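Local coordinates for putative secreted cellulose-binding protein (Streptomyces coelicolor, PDB 4OY6) that probably oxidises cellulose chains as a copper-dependent lytic polysaccharide monooxygenase of family AA10, at residues 8-13 and 87-92; 26-29 and 34-37; 141-144 and 148-151; 165-170 and 176-181. One frame throughout, in Å; residues are numbered along the deposited sequence.

Contact 1 (8-13 and 87-92)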
loop_
_atom_site.group_PDB
_atom_site.type_symbol
_atom_site.label_atom_id
_atom_site.label_comp_id
_atom_site.label_asym_id
_atom_site.label_seq_id
_atom_site.Cartn_x
_atom_site.Cartn_y
_atom_site.Cartn_z
ATOM N N ALA A 8 -2.701 -7.573 -1.656
ATOM C CA ALA A 8 -2.931 -6.457 -2.559
ATOM C C ALA A 8 -2.948 -5.121 -1.843
ATOM O O ALA A 8 -3.598 -4.975 -0.787
ATOM C CB ALA A 8 -4.238 -6.639 -3.284
ATOM N N SER A 9 -2.295 -4.130 -2.440
ATOM C CA SER A 9 -2.394 -2.755 -1.966
ATOM C C SER A 9 -3.821 -2.230 -2.139
ATOM O O SER A 9 -4.658 -2.840 -2.795
ATOM C CB SER A 9 -1.420 -1.873 -2.734
ATOM O OG SER A 9 -1.794 -1.817 -4.108
ATOM N N ARG A 10 -4.101 -1.087 -1.550
ATOM C CA ARG A 10 -5.469 -0.574 -1.572
ATOM C C ARG A 10 -5.980 -0.380 -3.000
ATOM O O ARG A 10 -7.070 -0.801 -3.370
ATOM C CB ARG A 10 -5.608 0.712 -0.762
ATOM C CG ARG A 10 -5.578 0.464 0.738
ATOM C CD ARG A 10 -5.829 1.704 1.574
ATOM N NE ARG A 10 -5.945 1.310 2.960
ATOM C CZ ARG A 10 -6.078 2.132 3.989
ATOM N NH1 ARG A 10 -6.090 3.433 3.814
ATOM N NH2 ARG A 10 -6.189 1.618 5.209
ATOM N N ASN A 11 -5.189 0.311 -3.813
ATOM C CA ASN A 11 -5.631 0.623 -5.164
ATOM C C ASN A 11 -5.483 -0.563 -6.096
ATOM O O ASN A 11 -6.350 -0.779 -6.955
ATOM C CB ASN A 11 -5.012 1.911 -5.714
ATOM C CG ASN A 11 -3.525 1.842 -5.951
ATOM O OD1 ASN A 11 -2.776 1.231 -5.204
ATOM N ND2 ASN A 11 -3.100 2.526 -6.960
ATOM N N TYR A 12 -4.420 -1.360 -5.966
ATOM C CA TYR A 12 -4.343 -2.580 -6.777
ATOM C C TYR A 12 -5.513 -3.507 -6.476
ATOM O O TYR A 12 -6.099 -4.081 -7.405
ATOM C CB TYR A 12 -2.999 -3.297 -6.601
ATOM C CG TYR A 12 -2.866 -4.489 -7.490
ATOM C CD1 TYR A 12 -2.506 -4.337 -8.821
ATOM C CD2 TYR A 12 -3.146 -5.767 -7.025
ATOM C CE1 TYR A 12 -2.398 -5.413 -9.649
ATOM C CE2 TYR A 12 -3.077 -6.865 -7.864
ATOM C CZ TYR A 12 -2.688 -6.667 -9.183
ATOM O OH TYR A 12 -2.567 -7.711 -10.077
ATOM N N GLY A 13 -5.856 -3.655 -5.200
ATOM C CA GLY A 13 -6.979 -4.496 -4.823
ATOM C C GLY A 13 -8.300 -3.990 -5.381
ATOM O O GLY A 13 -9.083 -4.779 -5.894
ATOM N N GLY A 87 -11.931 3.904 7.037
ATOM C CA GLY A 87 -13.115 3.076 6.969
ATOM C C GLY A 87 -12.746 1.635 6.762
ATOM O O GLY A 87 -11.559 1.281 6.820
ATOM N N PRO A 88 -13.752 0.796 6.521
ATOM C CA PRO A 88 -13.561 -0.653 6.482
ATOM C C PRO A 88 -13.019 -1.159 5.134
ATOM O O PRO A 88 -13.710 -1.846 4.378
ATOM C CB PRO A 88 -14.971 -1.174 6.774
ATOM C CG PRO A 88 -15.856 -0.151 6.138
ATOM C CD PRO A 88 -15.192 1.161 6.478
ATOM N N TRP A 89 -11.769 -0.805 4.847
ATOM C CA TRP A 89 -11.084 -1.275 3.652
ATOM C C TRP A 89 -11.081 -2.799 3.667
ATOM O O TRP A 89 -10.871 -3.431 4.701
ATOM C CB TRP A 89 -9.648 -0.759 3.626
ATOM C CG TRP A 89 -9.562 0.714 3.341
ATOM C CD1 TRP A 89 -9.528 1.729 4.236
ATOM C CD2 TRP A 89 -9.456 1.308 2.051
ATOM N NE1 TRP A 89 -9.444 2.928 3.596
ATOM C CE2 TRP A 89 -9.415 2.706 2.239
ATOM C CE3 TRP A 89 -9.423 0.800 0.764
ATOM C CZ2 TRP A 89 -9.329 3.582 1.174
ATOM C CZ3 TRP A 89 -9.374 1.685 -0.288
ATOM C CH2 TRP A 89 -9.328 3.044 -0.079
ATOM N N GLN A 90 -11.278 -3.408 2.509
ATOM C CA GLN A 90 -11.258 -4.869 2.425
ATOM C C GLN A 90 -9.877 -5.428 2.736
ATOM O O GLN A 90 -8.895 -4.981 2.140
ATOM C CB GLN A 90 -11.686 -5.276 1.016
ATOM C CG GLN A 90 -11.625 -6.745 0.714
ATOM C CD GLN A 90 -12.590 -7.525 1.529
ATOM O OE1 GLN A 90 -13.776 -7.226 1.578
ATOM N NE2 GLN A 90 -12.091 -8.520 2.207
ATOM N N THR A 91 -9.799 -6.387 3.644
ATOM C CA THR A 91 -8.519 -7.005 3.988
ATOM C C THR A 91 -8.269 -8.276 3.177
ATOM O O THR A 91 -9.183 -8.873 2.596
ATOM C CB THR A 91 -8.472 -7.326 5.484
ATOM O OG1 THR A 91 -9.582 -8.152 5.849
ATOM C CG2 THR A 91 -8.483 -6.082 6.320
ATOM N N THR A 92 -6.998 -8.664 3.143
ATOM C CA THR A 92 -6.541 -9.976 2.724
ATOM C C THR A 92 -6.110 -10.736 3.979
ATOM O O THR A 92 -5.363 -10.193 4.793
ATOM C CB THR A 92 -5.304 -9.835 1.783
ATOM O OG1 THR A 92 -5.667 -9.072 0.627
ATOM C CG2 THR A 92 -4.794 -11.184 1.332
HETATM O O HOH W 1 -4.371 -9.916 -1.932
HETATM O O HOH W 2 -4.625 -6.702 1.040
#
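Arg10 and Trp89 meet because both leave the backbone with CG beside their own N (chi1 -74° and -72°), and the arginine then runs extended from CG to NE, long enough to cross the whole indole. The two side chains run roughly perpendicular, yet their flat groups are nearly parallel, planes 6° apart, with the guanidinium over one face of Trp89. Arg10 CZ sits 3.5 Å from the centroid of the Trp89 five-membered ring, a cation-pi contact, while Arg10 CD presses on the six-membered ring, 3.6 Å from its centroid, as a CH-pi contact. Arg10 NH1 and Trp89 NE1, 3.4 Å apart, are both donors and turn to separate acceptors, the carbonyls of Leu83 and Ala85. Arg10 NE forms a salt bridge with Asp182, so the guanidinium is fixed both in its plane and against the ring. Farther along, Ala8 and Thr92 meet through water: one water accepts from Ala8 N and donates to Thr92 OG1, a second donates to Ala8 O and accepts from Thr92 OG1 at 2.6 Å. Ser9 is the N-cap of helix 10-18, its OG accepting from Tyr12 N at 3.2 Å. The stack thus pins a capped helix start to loop 87-92, while Asp182 and a backbone bond to Cys180 tie Arg10 to strand 175-184 of the LPMO core.

Contact 2 (26-29 and 34-37). With ZN (zinc ion), chain F.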
loop_
_atom_site.group_PDB
_atom_site.type_symbol
_atom_site.label_atom_id
_atom_site.label_comp_id
_atom_site.label_asym_id
_atom_site.label_seq_id
_atom_site.Cartn_x
_atom_site.Cartn_y
_atom_site.Cartn_z
ATOM N N ALA A 26 -23.539 -2.991 -6.723
ATOM C CA ALA A 26 -23.355 -3.619 -5.404
ATOM C C ALA A 26 -22.074 -3.152 -4.690
ATOM O O ALA A 26 -21.889 -3.468 -3.527
ATOM C CB ALA A 26 -23.322 -5.128 -5.561
ATOM N N MET A 27 -21.186 -2.430 -5.379
ATOM C CA MET A 27 -19.910 -2.062 -4.781
ATOM C C MET A 27 -20.055 -1.171 -3.553
ATOM O O MET A 27 -19.315 -1.334 -2.588
ATOM C CB MET A 27 -18.985 -1.385 -5.796
ATOM C CG MET A 27 -17.540 -1.350 -5.311
ATOM S SD MET A 27 -16.459 -0.266 -6.221
ATOM C CE MET A 27 -16.858 -0.660 -7.907
ATOM N N ALA A 28 -20.968 -0.220 -3.570
ATOM C CA ALA A 28 -21.124 0.672 -2.442
ATOM C C ALA A 28 -21.395 -0.135 -1.163
ATOM O O ALA A 28 -20.868 0.149 -0.095
ATOM C CB ALA A 28 -22.262 1.646 -2.705
ATOM N N ASP A 29 -22.229 -1.161 -1.281
ATOM C CA ASP A 29 -22.584 -1.991 -0.150
ATOM C C ASP A 29 -21.452 -2.956 0.225
ATOM O O ASP A 29 -21.062 -3.065 1.382
ATOM C CB ASP A 29 -23.865 -2.774 -0.481
ATOM C CG ASP A 29 -24.402 -3.525 0.705
ATOM O OD1 ASP A 29 -24.115 -3.115 1.841
ATOM O OD2 ASP A 29 -25.128 -4.505 0.505
ATOM N N CYS A 34 -13.617 0.935 -1.700
ATOM C CA CYS A 34 -13.335 0.954 -3.129
ATOM C C CYS A 34 -14.316 1.849 -3.860
ATOM O O CYS A 34 -13.914 2.573 -4.765
ATOM C CB CYS A 34 -13.296 -0.435 -3.728
ATOM S SG CYS A 34 -11.824 -1.399 -3.318
ATOM N N TRP A 35 -15.584 1.816 -3.471
ATOM C CA TRP A 35 -16.574 2.667 -4.119
ATOM C C TRP A 35 -16.195 4.140 -4.016
ATOM O O TRP A 35 -16.190 4.841 -5.017
ATOM C CB TRP A 35 -17.964 2.398 -3.557
ATOM C CG TRP A 35 -19.061 3.175 -4.254
ATOM C CD1 TRP A 35 -19.763 4.178 -3.737
ATOM C CD2 TRP A 35 -19.492 3.044 -5.626
ATOM N NE1 TRP A 35 -20.650 4.661 -4.655
ATOM C CE2 TRP A 35 -20.491 3.993 -5.831
ATOM C CE3 TRP A 35 -19.082 2.241 -6.716
ATOM C CZ2 TRP A 35 -21.146 4.157 -7.076
ATOM C CZ3 TRP A 35 -19.740 2.380 -7.947
ATOM C CH2 TRP A 35 -20.750 3.336 -8.112
ATOM N N GLN A 36 -15.824 4.600 -2.836
ATOM C CA GLN A 36 -15.508 6.020 -2.692
ATOM C C GLN A 36 -14.247 6.372 -3.472
ATOM O O GLN A 36 -14.135 7.480 -3.978
ATOM C CB GLN A 36 -15.428 6.447 -1.225
ATOM C CG GLN A 36 -14.330 5.813 -0.387
ATOM C CD GLN A 36 -12.960 6.489 -0.482
ATOM O OE1 GLN A 36 -12.864 7.723 -0.493
ATOM N NE2 GLN A 36 -11.897 5.706 -0.478
ATOM N N ALA A 37 -13.303 5.433 -3.590
ATOM C CA ALA A 37 -12.087 5.670 -4.379
ATOM C C ALA A 37 -12.427 5.786 -5.870
ATOM O O ALA A 37 -12.000 6.713 -6.545
ATOM C CB ALA A 37 -11.078 4.570 -4.124
HETATM ZN ZN ZN F . -24.448 -3.640 3.647
#
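A corner between two short consecutive helices, 27-30 and 32-40, brings Met27 and Ala28 against Trp35 in a Met-aromatic and CH-pi cluster. It belongs to the helical region between the first strand and the later strands of this LPMO domain. Ala28 CB lies over one face of the indole, 3.8 Å from the centroid of the Trp35 five-membered ring and displaced toward the rim. Met27 comes from another side: its SD lies at the ring edge, in the plane, 3.7 Å from Trp35 CE3. The same sulfur rests near the backbone, 3.6 Å from Trp35 N, and touches Cys34 CB at 4.0 Å. Met27 reaches this place with CG anti to its N (chi1 -164°) and a chain that stays extended until it bends at chi3 (-46°), which turns CE back toward Trp35 CE3. Replacing Trp35 with an alanine would probably leave Ala28 CB without the ring face it rests on and give the Met27 thioether room to turn. Cys34 is joined to Cys14 by a disulfide, which ties helix 32-40 to helix 10-18, and Trp18 of that helix touches both Met27 and Cys34. Asp29, by contrast, points away from helix 32-40 and binds a zinc ion through one carboxylate oxygen, with OD1 1.9 Å from the metal and OD2 of the same residue 3.3 Å from it.

Contact 3 (141-144 and 148-151). With NA (sodium ion), chain L.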
loop_
_atom_site.group_PDB
_atom_site.type_symbol
_atom_site.label_atom_id
_atom_site.label_comp_id
_atom_site.label_asym_id
_atom_site.label_seq_id
_atom_site.Cartn_x
_atom_site.Cartn_y
_atom_site.Cartn_z
ATOM N N GLY A 141 18.018 -5.542 2.092
ATOM C CA GLY A 141 19.046 -5.010 1.196
ATOM C C GLY A 141 18.516 -4.862 -0.217
ATOM O O GLY A 141 17.308 -4.868 -0.478
ATOM N N SER A 142 19.443 -4.762 -1.148
ATOM C CA SER A 142 19.091 -4.497 -2.516
ATOM C C SER A 142 18.570 -5.758 -3.215
ATOM O O SER A 142 18.908 -6.879 -2.866
ATOM C CB SER A 142 20.306 -3.889 -3.236
ATOM O OG SER A 142 21.329 -4.831 -3.374
ATOM N N TYR A 143 17.716 -5.529 -4.203
ATOM C CA TYR A 143 17.215 -6.550 -5.099
ATOM C C TYR A 143 17.623 -6.144 -6.517
ATOM O O TYR A 143 17.419 -4.992 -6.918
ATOM C CB TYR A 143 15.686 -6.635 -5.058
ATOM C CG TYR A 143 15.078 -7.350 -3.875
ATOM C CD1 TYR A 143 15.282 -6.906 -2.582
ATOM C CD2 TYR A 143 14.271 -8.453 -4.063
ATOM C CE1 TYR A 143 14.700 -7.549 -1.506
ATOM C CE2 TYR A 143 13.666 -9.091 -3.001
ATOM C CZ TYR A 143 13.906 -8.646 -1.711
ATOM O OH TYR A 143 13.302 -9.246 -0.626
ATOM N N GLY A 144 18.127 -7.094 -7.291
ATOM C CA GLY A 144 18.422 -6.868 -8.701
ATOM C C GLY A 144 17.163 -6.675 -9.531
ATOM O O GLY A 144 16.060 -6.979 -9.092
ATOM N N ASN A 148 9.303 -9.246 -10.597
ATOM C CA ASN A 148 8.667 -9.484 -9.318
ATOM C C ASN A 148 9.718 -9.450 -8.214
ATOM O O ASN A 148 10.828 -9.925 -8.414
ATOM C CB ASN A 148 7.931 -10.829 -9.336
ATOM C CG ASN A 148 6.854 -10.868 -10.391
ATOM O OD1 ASN A 148 5.749 -10.342 -10.191
ATOM N ND2 ASN A 148 7.170 -11.452 -11.547
ATOM N N TYR A 149 9.335 -8.915 -7.062
ATOM C CA TYR A 149 10.164 -8.945 -5.850
ATOM C C TYR A 149 9.341 -9.574 -4.737
ATOM O O TYR A 149 8.158 -9.243 -4.580
ATOM C CB TYR A 149 10.613 -7.529 -5.421
ATOM C CG TYR A 149 11.121 -6.682 -6.565
ATOM C CD1 TYR A 149 12.314 -6.979 -7.207
ATOM C CD2 TYR A 149 10.396 -5.607 -7.023
ATOM C CE1 TYR A 149 12.743 -6.223 -8.287
ATOM C CE2 TYR A 149 10.830 -4.837 -8.079
ATOM C CZ TYR A 149 11.998 -5.154 -8.726
ATOM O OH TYR A 149 12.423 -4.412 -9.812
ATOM N N GLU A 150 9.961 -10.433 -3.944
ATOM C CA GLU A 150 9.320 -11.028 -2.789
ATOM C C GLU A 150 10.096 -10.712 -1.513
ATOM O O GLU A 150 11.337 -10.874 -1.471
ATOM C CB GLU A 150 9.208 -12.549 -2.949
ATOM C CG GLU A 150 8.262 -12.959 -4.053
ATOM C CD GLU A 150 7.920 -14.430 -4.076
ATOM O OE1 GLU A 150 8.427 -15.208 -3.251
ATOM O OE2 GLU A 150 7.110 -14.810 -4.937
ATOM N N ILE A 151 9.378 -10.230 -0.510
ATOM C CA ILE A 151 9.943 -9.937 0.798
ATOM C C ILE A 151 9.298 -10.886 1.807
ATOM O O ILE A 151 8.103 -10.777 2.071
ATOM C CB ILE A 151 9.689 -8.499 1.273
ATOM C CG1 ILE A 151 10.140 -7.474 0.235
ATOM C CG2 ILE A 151 10.396 -8.269 2.602
ATOM C CD1 ILE A 151 9.155 -6.386 -0.015
HETATM NA NA NA L . 4.206 -10.283 -11.372
HETATM O O HOH W 3 2.582 -10.575 -10.144
#
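Tyr143 gives its hydroxyl proton to the Glu150 carbonyl, OH to O 2.7 Å, with the phenol oxygen tilted 35° from the carbonyl plane. Its CG is anti to its own carbonyl carbon, beside the backbone N (chi1 -78°), which sends the phenol across to this acceptor. The acceptor lies at the edge of the Tyr143 ring, so this bond extends the phenol nearly in its own plane. Beside it, Tyr143 OH touches Ile151 CG1 at 3.7 Å. Nearer the root of the ring, Tyr143 CD2 packs on Tyr149 CD1 at 4.0 Å, with the two side chains passing in opposite senses. Gly144 O meets the edge of the Tyr149 ring, 3.5 Å from CE1. A phenylalanine in place of Tyr143 would probably keep the ring packing but leave the Glu150 carbonyl without this donor. In the next shell, Tyr149 OH is held by Asp104 and the Gly109 backbone N, and the Tyr143 ring meets Phe113 edge-to-face. Asn148 OD1 binds a metal ion modelled as sodium, with His103 and a water as further ligands. The loop 141-144 is thus fastened to strand 148-154, an outer strand of the three-stranded sheet, which pairs through Tyr149 and Ile151 with strand 97-104.

Contact 4 (165-170 and 176-181)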
loop_
_atom_site.group_PDB
_atom_site.type_symbol
_atom_site.label_atom_id
_atom_site.label_comp_id
_atom_site.label_asym_id
_atom_site.label_seq_id
_atom_site.Cartn_x
_atom_site.Cartn_y
_atom_site.Cartn_z
ATOM N N TYR A 165 2.541 -1.396 5.500
ATOM C CA TYR A 165 3.041 -0.274 4.721
ATOM C C TYR A 165 4.400 -0.668 4.165
ATOM O O TYR A 165 5.349 -0.854 4.914
ATOM C CB TYR A 165 3.150 0.973 5.573
ATOM C CG TYR A 165 3.314 2.285 4.837
ATOM C CD1 TYR A 165 2.450 2.649 3.814
ATOM C CD2 TYR A 165 4.263 3.241 5.224
ATOM C CE1 TYR A 165 2.514 3.900 3.212
ATOM C CE2 TYR A 165 4.336 4.482 4.634
ATOM C CZ TYR A 165 3.444 4.809 3.628
ATOM O OH TYR A 165 3.511 6.077 3.099
ATOM N N THR A 166 4.455 -0.810 2.845
ATOM C CA THR A 166 5.653 -1.201 2.153
ATOM C C THR A 166 6.200 -0.011 1.383
ATOM O O THR A 166 5.485 0.626 0.616
ATOM C CB THR A 166 5.363 -2.351 1.157
ATOM O OG1 THR A 166 4.866 -3.489 1.855
ATOM C CG2 THR A 166 6.597 -2.735 0.384
ATOM N N ILE A 167 7.468 0.287 1.639
ATOM C CA ILE A 167 8.177 1.367 0.960
ATOM C C ILE A 167 9.246 0.743 0.071
ATOM O O ILE A 167 10.136 0.056 0.558
ATOM C CB ILE A 167 8.790 2.364 1.963
ATOM C CG1 ILE A 167 7.703 2.904 2.905
ATOM C CG2 ILE A 167 9.485 3.488 1.219
ATOM C CD1 ILE A 167 8.163 3.901 3.928
ATOM N N TRP A 168 9.118 0.976 -1.230
ATOM C CA TRP A 168 10.029 0.461 -2.248
ATOM C C TRP A 168 10.879 1.612 -2.750
ATOM O O TRP A 168 10.361 2.519 -3.398
ATOM C CB TRP A 168 9.235 -0.157 -3.391
ATOM C CG TRP A 168 9.967 -0.480 -4.659
ATOM C CD1 TRP A 168 11.299 -0.722 -4.838
ATOM C CD2 TRP A 168 9.356 -0.604 -5.941
ATOM N NE1 TRP A 168 11.546 -0.972 -6.169
ATOM C CE2 TRP A 168 10.366 -0.913 -6.864
ATOM C CE3 TRP A 168 8.034 -0.464 -6.398
ATOM C CZ2 TRP A 168 10.097 -1.074 -8.227
ATOM C CZ3 TRP A 168 7.768 -0.632 -7.727
ATOM C CH2 TRP A 168 8.797 -0.916 -8.636
ATOM N N GLN A 169 12.172 1.579 -2.458
ATOM C CA GLN A 169 13.110 2.545 -3.006
ATOM C C GLN A 169 13.689 1.932 -4.281
ATOM O O GLN A 169 14.442 0.958 -4.208
ATOM C CB GLN A 169 14.227 2.863 -2.006
ATOM C CG GLN A 169 15.243 3.858 -2.529
ATOM C CD GLN A 169 14.675 5.235 -2.682
ATOM O OE1 GLN A 169 13.760 5.648 -1.962
ATOM N NE2 GLN A 169 15.270 5.999 -3.600
ATOM N N ALA A 170 13.288 2.454 -5.435
ATOM C CA ALA A 170 13.721 1.883 -6.703
ATOM C C ALA A 170 15.182 2.234 -6.965
ATOM O O ALA A 170 15.684 3.227 -6.441
ATOM C CB ALA A 170 12.831 2.371 -7.820
ATOM N N THR A 176 10.436 6.472 -5.093
ATOM C CA THR A 176 9.977 5.666 -3.971
ATOM C C THR A 176 8.471 5.448 -4.107
ATOM O O THR A 176 7.724 6.382 -4.394
ATOM C CB THR A 176 10.231 6.390 -2.640
ATOM O OG1 THR A 176 11.532 6.994 -2.639
ATOM C CG2 THR A 176 10.078 5.430 -1.457
ATOM N N TYR A 177 8.037 4.207 -3.878
ATOM C CA TYR A 177 6.634 3.810 -3.917
ATOM C C TYR A 177 6.161 3.514 -2.503
ATOM O O TYR A 177 6.893 2.908 -1.734
ATOM C CB TYR A 177 6.439 2.594 -4.825
ATOM C CG TYR A 177 6.902 2.803 -6.243
ATOM C CD1 TYR A 177 8.256 2.889 -6.561
ATOM C CD2 TYR A 177 5.995 2.917 -7.279
ATOM C CE1 TYR A 177 8.669 3.083 -7.871
ATOM C CE2 TYR A 177 6.407 3.131 -8.602
ATOM C CZ TYR A 177 7.757 3.228 -8.877
ATOM O OH TYR A 177 8.165 3.455 -10.175
ATOM N N PHE A 178 4.932 3.928 -2.197
ATOM C CA PHE A 178 4.384 3.872 -0.834
ATOM C C PHE A 178 3.077 3.091 -0.875
ATOM O O PHE A 178 2.069 3.601 -1.358
ATOM C CB PHE A 178 4.128 5.285 -0.284
ATOM C CG PHE A 178 5.376 6.134 -0.229
ATOM C CD1 PHE A 178 5.764 6.914 -1.303
ATOM C CD2 PHE A 178 6.156 6.163 0.910
ATOM C CE1 PHE A 178 6.919 7.676 -1.232
ATOM C CE2 PHE A 178 7.311 6.917 0.982
ATOM C CZ PHE A 178 7.687 7.679 -0.089
ATOM N N LEU A 179 3.127 1.850 -0.412
ATOM C CA LEU A 179 2.023 0.906 -0.657
ATOM C C LEU A 179 1.380 0.428 0.654
ATOM O O LEU A 179 1.985 -0.332 1.430
ATOM C CB LEU A 179 2.515 -0.315 -1.420
ATOM C CG LEU A 179 3.092 -0.175 -2.816
ATOM C CD1 LEU A 179 2.502 0.911 -3.706
ATOM C CD2 LEU A 179 4.582 -0.102 -2.814
ATOM N N CYS A 180 0.142 0.856 0.886
ATOM C CA CYS A 180 -0.685 0.346 1.985
ATOM C C CYS A 180 -1.426 -0.901 1.544
ATOM O O CYS A 180 -2.131 -0.845 0.531
ATOM C CB CYS A 180 -1.741 1.355 2.415
ATOM S SG CYS A 180 -1.050 2.726 3.334
ATOM N N SER A 181 -1.335 -1.976 2.334
ATOM C CA SER A 181 -2.133 -3.192 2.121
ATOM C C SER A 181 -2.884 -3.527 3.388
ATOM O O SER A 181 -2.263 -3.738 4.438
ATOM C CB SER A 181 -1.239 -4.375 1.785
ATOM O OG SER A 181 -0.493 -4.163 0.596
HETATM O O HOH W 4 2.051 -3.189 1.464
#
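The indole of Trp168 carries the Tyr177 ring on one face in an offset stack, centroids 4.2 Å apart and planes at 20°. The closest pair is Trp168 CE3 with Tyr177 CD1 at 3.4 Å, and Trp168 CZ3 lies over the centre of the phenol. At the edge of the Tyr177 ring sits Ala170 CB. The two side chains extend alongside each other from neighbouring strands, Trp168 with CG anti to N (chi1 167°), Tyr177 with CG beside N (chi1 -58°). Beneath them the strands form an antiparallel hairpin: Thr166 with Leu179 and Trp168 with Tyr177 are hydrogen-bonded pairs, each closed by two N-H to O bonds, with Tyr165-Cys180, Ile167-Phe178 and Gln169-Thr176 as non-hydrogen-bonded pairs between and beyond. On the face of Tyr165, Ile167 and Gln169, the Tyr165 ring takes Cys180 SG obliquely, CD1 to SG 3.5 Å, and Tyr165 OH, bonded to the Leu69 carbonyl, touches Phe178 CD2. Ile167 CG2 and Thr176 CG2 are tightly packed at 3.4 Å. Gln169, bent at chi2, brings OE1 to Thr176 OG1, which donates to it at 2.7 Å. A water links Thr166 OG1, Leu179 O and Ser181 OG. Cys180 is also joined to Cys70 by a disulfide. With Tyr177 meeting His1 edge-to-face and the nearest atom of its side chain about 3 Å from the copper ion, the stack on Trp168 probably fixes the tilt of a phenol that walls the metal site.

Contact 4 is the buried one, a hairpin of paired backbones and aromatic rings whose centre lies about 6 Å from the centre of the chain, while the centres of contacts 2 and 3 lie about 18 and 17 Å from that point, near the periphery. Contact 1 lies between contacts 4 and 2: Arg10 N reaches Cys180 O of contact 4, and Trp89 touches Gln36 of contact 2. Contact 3 meets contact 4 through Tyr149 and Trp168. The chemistry follows the place: a cation-pi stack and waters in contact 1, apolar and sulfur contacts in contact 2, a phenol-to-carbonyl bond in contact 3. Contacts 2 and 3 each also include a metal-binding residue.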